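PDB 4LLS: geranyltranstransferase from Roseobacter denitrificans, which probably condenses isopentenyl diphosphate with an allylic diphosphate to lengthen the prenyl chain, a metal-dependent step of isoprenoid and carotenoid biosynthesis. Local coordinates for residues 77-80 / 81-85; 171-174 / 175-179; 188-191 / 192-195. One frame throughout, in Å; residues are numbered along the deposited sequence.

Contact 1: residues 77-80 / 81-85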
loop_
_atom_site.group_PDB
_atom_site.type_symbol
_atom_site.label_atom_id
_atom_site.label_comp_id
_atom_site.label_asym_id
_atom_site.label_seq_id
_atom_site.Cartn_x
_atom_site.Cartn_y
_atom_site.Cartn_z
ATOM N N HIS A 77 13.101 2.052 -24.818
ATOM C CA HIS A 77 14.297 2.674 -24.250
ATOM C C HIS A 77 15.419 1.640 -24.063
ATOM O O HIS A 77 16.404 1.933 -23.375
ATOM C CB HIS A 77 13.936 3.355 -22.935
ATOM C CG HIS A 77 13.351 4.706 -23.121
ATOM N ND1 HIS A 77 11.995 4.937 -23.225
ATOM C CD2 HIS A 77 13.945 5.900 -23.305
ATOM C CE1 HIS A 77 11.787 6.208 -23.506
ATOM N NE2 HIS A 77 12.949 6.831 -23.450
ATOM N N ASP A 78 15.332 0.533 -24.780
ATOM C CA ASP A 78 16.340 -0.548 -24.768
ATOM C C ASP A 78 16.681 -1.076 -23.361
ATOM O O ASP A 78 17.839 -1.419 -23.037
ATOM C CB ASP A 78 17.641 -0.086 -25.461
ATOM C CG ASP A 78 17.421 0.314 -26.906
ATOM O OD1 ASP A 78 16.610 -0.334 -27.598
ATOM O OD2 ASP A 78 18.041 1.311 -27.321
ATOM N N ILE A 79 15.664 -1.144 -22.513
ATOM C CA ILE A 79 15.797 -1.731 -21.181
ATOM C C ILE A 79 15.388 -3.207 -21.242
ATOM O O ILE A 79 14.375 -3.532 -21.824
ATOM C CB ILE A 79 14.886 -1.002 -20.176
ATOM C CG1 ILE A 79 15.346 0.425 -19.971
ATOM C CG2 ILE A 79 14.797 -1.757 -18.854
ATOM C CD1 ILE A 79 16.685 0.559 -19.253
ATOM N N ALA A 80 16.146 -4.070 -20.568
ATOM C CA ALA A 80 15.950 -5.514 -20.631
ATOM C C ALA A 80 14.584 -5.881 -20.060
ATOM O O ALA A 80 14.201 -5.381 -18.993
ATOM C CB ALA A 80 17.041 -6.228 -19.836
ATOM N N ALA A 81 13.906 -6.796 -20.725
ATOM C CA ALA A 81 12.624 -7.319 -20.278
ATOM C C ALA A 81 12.734 -7.954 -18.911
ATOM O O ALA A 81 11.789 -7.886 -18.098
ATOM C CB ALA A 81 12.058 -8.308 -21.289
ATOM N N GLY A 82 13.873 -8.594 -18.639
ATOM C CA GLY A 82 14.075 -9.257 -17.371
ATOM C C GLY A 82 14.153 -8.320 -16.191
ATOM O O GLY A 82 13.913 -8.767 -15.065
ATOM N N GLU A 83 14.517 -7.055 -16.438
ATOM C CA GLU A 83 14.434 -5.976 -15.443
ATOM C C GLU A 83 13.022 -5.368 -15.422
ATOM O O GLU A 83 12.401 -5.199 -14.358
ATOM C CB GLU A 83 15.443 -4.862 -15.681
ATOM C CG GLU A 83 16.855 -5.354 -15.429
ATOM C CD GLU A 83 17.915 -4.403 -15.897
ATOM O OE1 GLU A 83 17.654 -3.200 -16.060
ATOM O OE2 GLU A 83 19.069 -4.894 -16.016
ATOM N N ALA A 84 12.472 -5.096 -16.600
ATOM C CA ALA A 84 11.235 -4.340 -16.688
ATOM C C ALA A 84 10.084 -5.123 -16.083
ATOM O O ALA A 84 9.129 -4.524 -15.601
ATOM C CB ALA A 84 10.941 -4.015 -18.135
ATOM N N ILE A 85 10.132 -6.450 -16.126
ATOM C CA ILE A 85 9.057 -7.285 -15.560
ATOM C C ILE A 85 8.741 -6.913 -14.094
ATOM O O ILE A 85 7.611 -7.081 -13.647
ATOM C CB ILE A 85 9.356 -8.787 -15.730
ATOM C CG1 ILE A 85 8.114 -9.602 -15.468
ATOM C CG2 ILE A 85 10.516 -9.234 -14.845
ATOM C CD1 ILE A 85 6.932 -9.343 -16.378
HETATM O O HOH W 1 18.325 -3.031 -18.683
#

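Contact 2: residues 171-174 / 175-179. With GST (geranyl S-thiolodiphosphate), chain D.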
loop_
_atom_site.group_PDB
_atom_site.type_symbol
_atom_site.label_atom_id
_atom_site.label_comp_id
_atom_site.label_asym_id
_atom_site.label_seq_id
_atom_site.Cartn_x
_atom_site.Cartn_y
_atom_site.Cartn_z
ATOM N N MET A 171 -4.340 8.490 -7.235
ATOM C CA MET A 171 -5.426 7.544 -7.342
ATOM C C MET A 171 -6.391 7.634 -6.166
ATOM O O MET A 171 -7.602 7.558 -6.397
ATOM C CB MET A 171 -4.862 6.137 -7.510
ATOM C CG MET A 171 -5.911 5.082 -7.765
ATOM S SD MET A 171 -5.200 3.440 -7.773
ATOM C CE MET A 171 -4.863 3.212 -5.994
ATOM N N VAL A 172 -5.893 7.676 -4.913
ATOM C CA VAL A 172 -6.820 7.710 -3.780
ATOM C C VAL A 172 -7.605 9.018 -3.731
ATOM O O VAL A 172 -8.798 8.996 -3.388
ATOM C CB VAL A 172 -6.108 7.399 -2.467
ATOM C CG1 VAL A 172 -7.093 7.588 -1.322
ATOM C CG2 VAL A 172 -5.578 5.982 -2.474
ATOM N N LEU A 173 -6.978 10.113 -4.138
ATOM C CA LEU A 173 -7.678 11.394 -4.275
ATOM C C LEU A 173 -8.843 11.219 -5.245
ATOM O O LEU A 173 -9.983 11.600 -4.952
ATOM C CB LEU A 173 -6.730 12.463 -4.800
ATOM C CG LEU A 173 -7.378 13.823 -5.089
ATOM C CD1 LEU A 173 -8.053 14.337 -3.835
ATOM C CD2 LEU A 173 -6.363 14.836 -5.596
ATOM N N GLY A 174 -8.565 10.665 -6.414
ATOM C CA GLY A 174 -9.612 10.453 -7.420
ATOM C C GLY A 174 -10.767 9.642 -6.850
ATOM O O GLY A 174 -11.946 9.995 -7.058
ATOM N N GLN A 175 -10.466 8.577 -6.133
ATOM C CA GLN A 175 -11.497 7.767 -5.496
ATOM C C GLN A 175 -12.296 8.609 -4.521
ATOM O O GLN A 175 -13.526 8.442 -4.409
ATOM C CB GLN A 175 -10.933 6.522 -4.806
ATOM C CG GLN A 175 -11.991 5.543 -4.285
ATOM C CD GLN A 175 -12.789 4.800 -5.353
ATOM O OE1 GLN A 175 -12.849 5.209 -6.510
ATOM N NE2 GLN A 175 -13.253 3.600 -5.001
ATOM N N ALA A 176 -11.608 9.385 -3.704
ATOM C CA ALA A 176 -12.305 10.138 -2.663
ATOM C C ALA A 176 -13.281 11.116 -3.296
ATOM O O ALA A 176 -14.433 11.260 -2.832
ATOM C CB ALA A 176 -11.307 10.871 -1.792
ATOM N N LEU A 177 -12.841 11.760 -4.362
ATOM C CA LEU A 177 -13.672 12.729 -5.083
ATOM C C LEU A 177 -14.864 12.034 -5.718
ATOM O O LEU A 177 -15.967 12.593 -5.735
ATOM C CB LEU A 177 -12.877 13.445 -6.170
ATOM C CG LEU A 177 -11.769 14.355 -5.675
ATOM C CD1 LEU A 177 -10.949 14.863 -6.851
ATOM C CD2 LEU A 177 -12.359 15.514 -4.868
ATOM N N ASP A 178 -14.648 10.817 -6.203
ATOM C CA ASP A 178 -15.680 10.041 -6.877
ATOM C C ASP A 178 -16.744 9.722 -5.859
ATOM O O ASP A 178 -17.930 10.004 -6.091
ATOM C CB ASP A 178 -15.106 8.756 -7.466
ATOM C CG ASP A 178 -15.979 8.169 -8.554
ATOM O OD1 ASP A 178 -16.686 8.966 -9.201
ATOM O OD2 ASP A 178 -16.070 6.919 -8.646
ATOM N N ILE A 179 -16.333 9.248 -4.688
ATOM C CA ILE A 179 -17.308 8.887 -3.656
ATOM C C ILE A 179 -18.120 10.109 -3.228
ATOM O O ILE A 179 -19.343 10.016 -3.037
ATOM C CB ILE A 179 -16.650 8.200 -2.438
ATOM C CG1 ILE A 179 -16.176 6.810 -2.829
ATOM C CG2 ILE A 179 -17.637 8.110 -1.276
ATOM C CD1 ILE A 179 -15.320 6.139 -1.779
HETATM P PA GST D . -14.839 -0.592 -12.935
HETATM O O1A GST D . -13.880 -1.592 -13.579
HETATM O O2A GST D . -15.975 -0.130 -13.838
HETATM O O3A GST D . -15.316 -1.038 -11.557
HETATM O O1B GST D . -13.928 0.685 -12.665
HETATM P PB GST D . -14.515 2.094 -12.236
HETATM O O2B GST D . -15.137 2.835 -13.336
HETATM O O3B GST D . -15.435 1.918 -10.981
HETATM S S1 GST D . -12.851 3.069 -11.762
HETATM C C1 GST D . -12.281 1.976 -10.504
HETATM C C2 GST D . -11.440 2.674 -9.461
HETATM C C3 GST D . -10.101 2.702 -9.528
HETATM C C10 GST D . -9.363 2.138 -10.693
HETATM C C4 GST D . -9.297 3.400 -8.483
HETATM C C5 GST D . -9.844 3.001 -7.106
HETATM C C6 GST D . -9.070 3.657 -6.009
HETATM C C7 GST D . -8.960 3.147 -4.763
HETATM C C9 GST D . -9.584 1.872 -4.240
HETATM C C8 GST D . -8.096 3.959 -3.850
#

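Contact 3: residues 188-191 / 192-195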
loop_
_atom_site.group_PDB
_atom_site.type_symbol
_atom_site.label_atom_id
_atom_site.label_comp_id
_atom_site.label_asym_id
_atom_site.label_seq_id
_atom_site.Cartn_x
_atom_site.Cartn_y
_atom_site.Cartn_z
ATOM N N LEU A 188 -21.707 16.767 -12.265
ATOM C CA LEU A 188 -20.388 17.326 -12.521
ATOM C C LEU A 188 -20.281 17.840 -13.946
ATOM O O LEU A 188 -20.930 17.325 -14.855
ATOM C CB LEU A 188 -19.297 16.283 -12.222
ATOM C CG LEU A 188 -19.097 15.851 -10.758
ATOM C CD1 LEU A 188 -17.849 14.985 -10.616
ATOM C CD2 LEU A 188 -18.998 17.045 -9.819
ATOM N N SER A 189 -19.464 18.865 -14.120
ATOM C CA SER A 189 -19.139 19.383 -15.435
ATOM C C SER A 189 -18.118 18.481 -16.093
ATOM O O SER A 189 -17.499 17.669 -15.422
ATOM C CB SER A 189 -18.537 20.777 -15.316
ATOM O OG SER A 189 -17.286 20.718 -14.661
ATOM N N LEU A 190 -17.852 18.743 -17.364
ATOM C CA LEU A 190 -16.830 18.028 -18.100
ATOM C C LEU A 190 -15.430 18.240 -17.501
ATOM O O LEU A 190 -14.681 17.280 -17.273
ATOM C CB LEU A 190 -16.863 18.454 -19.569
ATOM C CG LEU A 190 -15.946 17.681 -20.493
ATOM C CD1 LEU A 190 -16.383 16.225 -20.563
ATOM C CD2 LEU A 190 -15.978 18.321 -21.876
ATOM N N ASP A 191 -15.128 19.466 -17.092
ATOM C CA ASP A 191 -13.857 19.738 -16.408
ATOM C C ASP A 191 -13.719 18.950 -15.101
ATOM O O ASP A 191 -12.656 18.411 -14.790
ATOM C CB ASP A 191 -13.717 21.241 -16.109
ATOM C CG ASP A 191 -13.333 22.048 -17.335
ATOM O OD1 ASP A 191 -12.944 21.460 -18.365
ATOM O OD2 ASP A 191 -13.501 23.285 -17.293
ATOM N N GLU A 192 -14.793 18.888 -14.327
ATOM C CA GLU A 192 -14.770 18.196 -13.044
ATOM C C GLU A 192 -14.573 16.675 -13.228
ATOM O O GLU A 192 -13.789 16.054 -12.490
ATOM C CB GLU A 192 -16.049 18.492 -12.256
ATOM C CG GLU A 192 -16.032 19.866 -11.602
ATOM C CD GLU A 192 -17.365 20.255 -10.991
ATOM O OE1 GLU A 192 -18.420 19.946 -11.597
ATOM O OE2 GLU A 192 -17.359 20.850 -9.891
ATOM N N ILE A 193 -15.267 16.068 -14.186
ATOM C CA ILE A 193 -15.090 14.623 -14.340
ATOM C C ILE A 193 -13.720 14.349 -14.939
ATOM O O ILE A 193 -13.118 13.304 -14.663
ATOM C CB ILE A 193 -16.192 13.877 -15.111
ATOM C CG1 ILE A 193 -16.319 14.325 -16.535
ATOM C CG2 ILE A 193 -17.559 13.984 -14.430
ATOM C CD1 ILE A 193 -17.091 13.301 -17.350
ATOM N N THR A 194 -13.163 15.320 -15.656
ATOM C CA THR A 194 -11.840 15.130 -16.222
ATOM C C THR A 194 -10.767 15.177 -15.127
ATOM O O THR A 194 -9.863 14.327 -15.078
ATOM C CB THR A 194 -11.550 16.166 -17.338
ATOM O OG1 THR A 194 -12.504 15.998 -18.392
ATOM C CG2 THR A 194 -10.164 15.946 -17.871
ATOM N N ARG A 195 -10.902 16.099 -14.178
ATOM C CA ARG A 195 -9.970 16.162 -13.052
ATOM C C ARG A 195 -10.035 14.905 -12.190
ATOM O O ARG A 195 -9.022 14.376 -11.766
ATOM C CB ARG A 195 -10.256 17.398 -12.209
ATOM C CG ARG A 195 -10.009 17.190 -10.725
ATOM C CD ARG A 195 -8.579 17.505 -10.330
ATOM N NE ARG A 195 -8.453 17.579 -8.874
ATOM C CZ ARG A 195 -9.004 18.531 -8.124
ATOM N NH1 ARG A 195 -9.681 19.520 -8.692
ATOM N NH2 ARG A 195 -8.880 18.498 -6.803
#

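Contact 1: residues 77-80 / 81-85
The carbonyl oxygen of Ala80 accepts the first backbone bond of helix 81-102: Ala84 N reaches Ala80 O at 3.0 Å, close to straight at the hydrogen (157°) and lying in the carbonyl plane. Glu83 N makes a second, weak bond to Ala80 O at 3.1 Å. Ala80 is the N-cap residue, and its methyl has no polar atom with which to cap the turn. In a capping box the side chain of Glu83 would accept directly from Ala80 N; here a water stands between them, taking the hydrogen of Ala80 N at 3.1 Å and donating to Glu83 OE1 at 2.7 Å. With CG beside the backbone N (chi1 -68°) and the chain extended beyond it, the carboxylate is carried back towards the N-cap, where it meets that water. Before the cap, Asp78 with its positive phi is the C-prime residue of a Schellman motif ending helix 65-76, so one helix closes and the next opens within a few residues. Asp78 is fastened by a salt bridge to Lys295, and the ring of His77 meets that of Tyr292 nearly at right angles. Towards the interior, Ala84 packs on Leu71 and Ala74, the latter touched by Ile79 as well. Across the turn side-chain contact is slight: Ile79 CG2 stops 4.2 Å from the carboxylate oxygen Glu83 OE1.

Contact 2: residues 171-174 / 175-179
Val172 and Gln175, one turn apart on helix 171-184, meet the geranyl tail of the bound thiolodiphosphate together with Met171. The CG2 methyl of Val172 abuts the terminal methyl C8 of the ligand at 3.5 Å, and Gln175 CB lies 3.6 Å from C6. Met171 lies alongside the chain: its CG is 3.8 Å from C4 of the ligand, and the bend at chi3 (73°) turns CE along the tail, 4.0 Å from C8. Gln175 leaves the helix with CG opposite its backbone N (chi1 -172°) and then turns at chi2, laying the amide against the tail, with OE1 3.8 Å from ligand C5. Its NE2 is hydrogen-bonded to Asp102, a calcium ligand, which anchors the amide. Gly174, Gln175 and Asp178 belong to the GQxxD motif familiar in this family. Behind this shell Gln175 N bonds Met171 O at 3.1 Å, and Asp178 N bonds Gly174 O. The Asp178 side chain lies about 3 Å from a bound calcium and forms salt bridges with Lys200 and Lys262. On the outer side Leu173 touches Leu177, and both pack on Leu49 of the second subunit. The arrangement is consistent with van der Waals contact orienting the allylic chain, and with the metals and the basic Lys252 and Arg113, which hydrogen-bond the ligand, holding the diphosphate.

Contact 3: residues 188-191 / 192-195
Leu190 O is gripped twice by Thr194: the hydroxyl OG1 donates to it at 2.8 Å and the backbone N at 3.0 Å, the two arriving from opposite faces of the carbonyl plane. The hydroxyl sits well above that plane, about 40° out of it, and the Thr194 chi1 of -61° folds OG1 back over the preceding turn to get there. One residue on, Arg195 N bonds Asp191 O at 3.0 Å. At the very start of helix 190-215 lies a capping box formed by Ser189, the N-cap residue, and Glu192. Glu192 N donates to Ser189 OG at 3.1 Å, while Ser189 N returns a nearly straight bond (171°) to Glu192 OE1 at 2.9 Å, on the anti lone pair of that oxygen. A weak bond from Ser189 OG also reaches OE1. Both backbone N-H groups therefore have a side-chain acceptor where no earlier helical carbonyl exists. Leu188 covers this box from the loop: its CD2 rests on Glu192 OE1 at 3.5 Å, the two side chains crossing at about a right angle, and its CB meets Ile193 CG2 at 3.6 Å. Ile193 also leans on Phe265 and Leu268 of helix 265-269, with Leu190 and Thr194 touching the same phenylalanine. Arg195 turns the other way, into a salt bridge with Glu47 of the second subunit.

In the fold
The three contacts come in series along the chain of this mostly helical prenyl synthase. Contact 1, the turn between helices 65-76 and 81-102, lies across the chain's centre from the other two, its centre 32 Å from that of contact 2 and 37 Å from that of contact 3. Helix 81-102 connects the regions: it starts in contact 1 and ends at Asp102, a calcium ligand that is hydrogen-bonded to Gln175 of contact 2. Contacts 2 and 3, with centres 13 Å apart, sit on consecutive helices, 171-184 and 190-215, and touch through Leu177 and Arg195. Both also reach the second subunit, so the helix wall beside the prenyl tail adjoins the dimer interface.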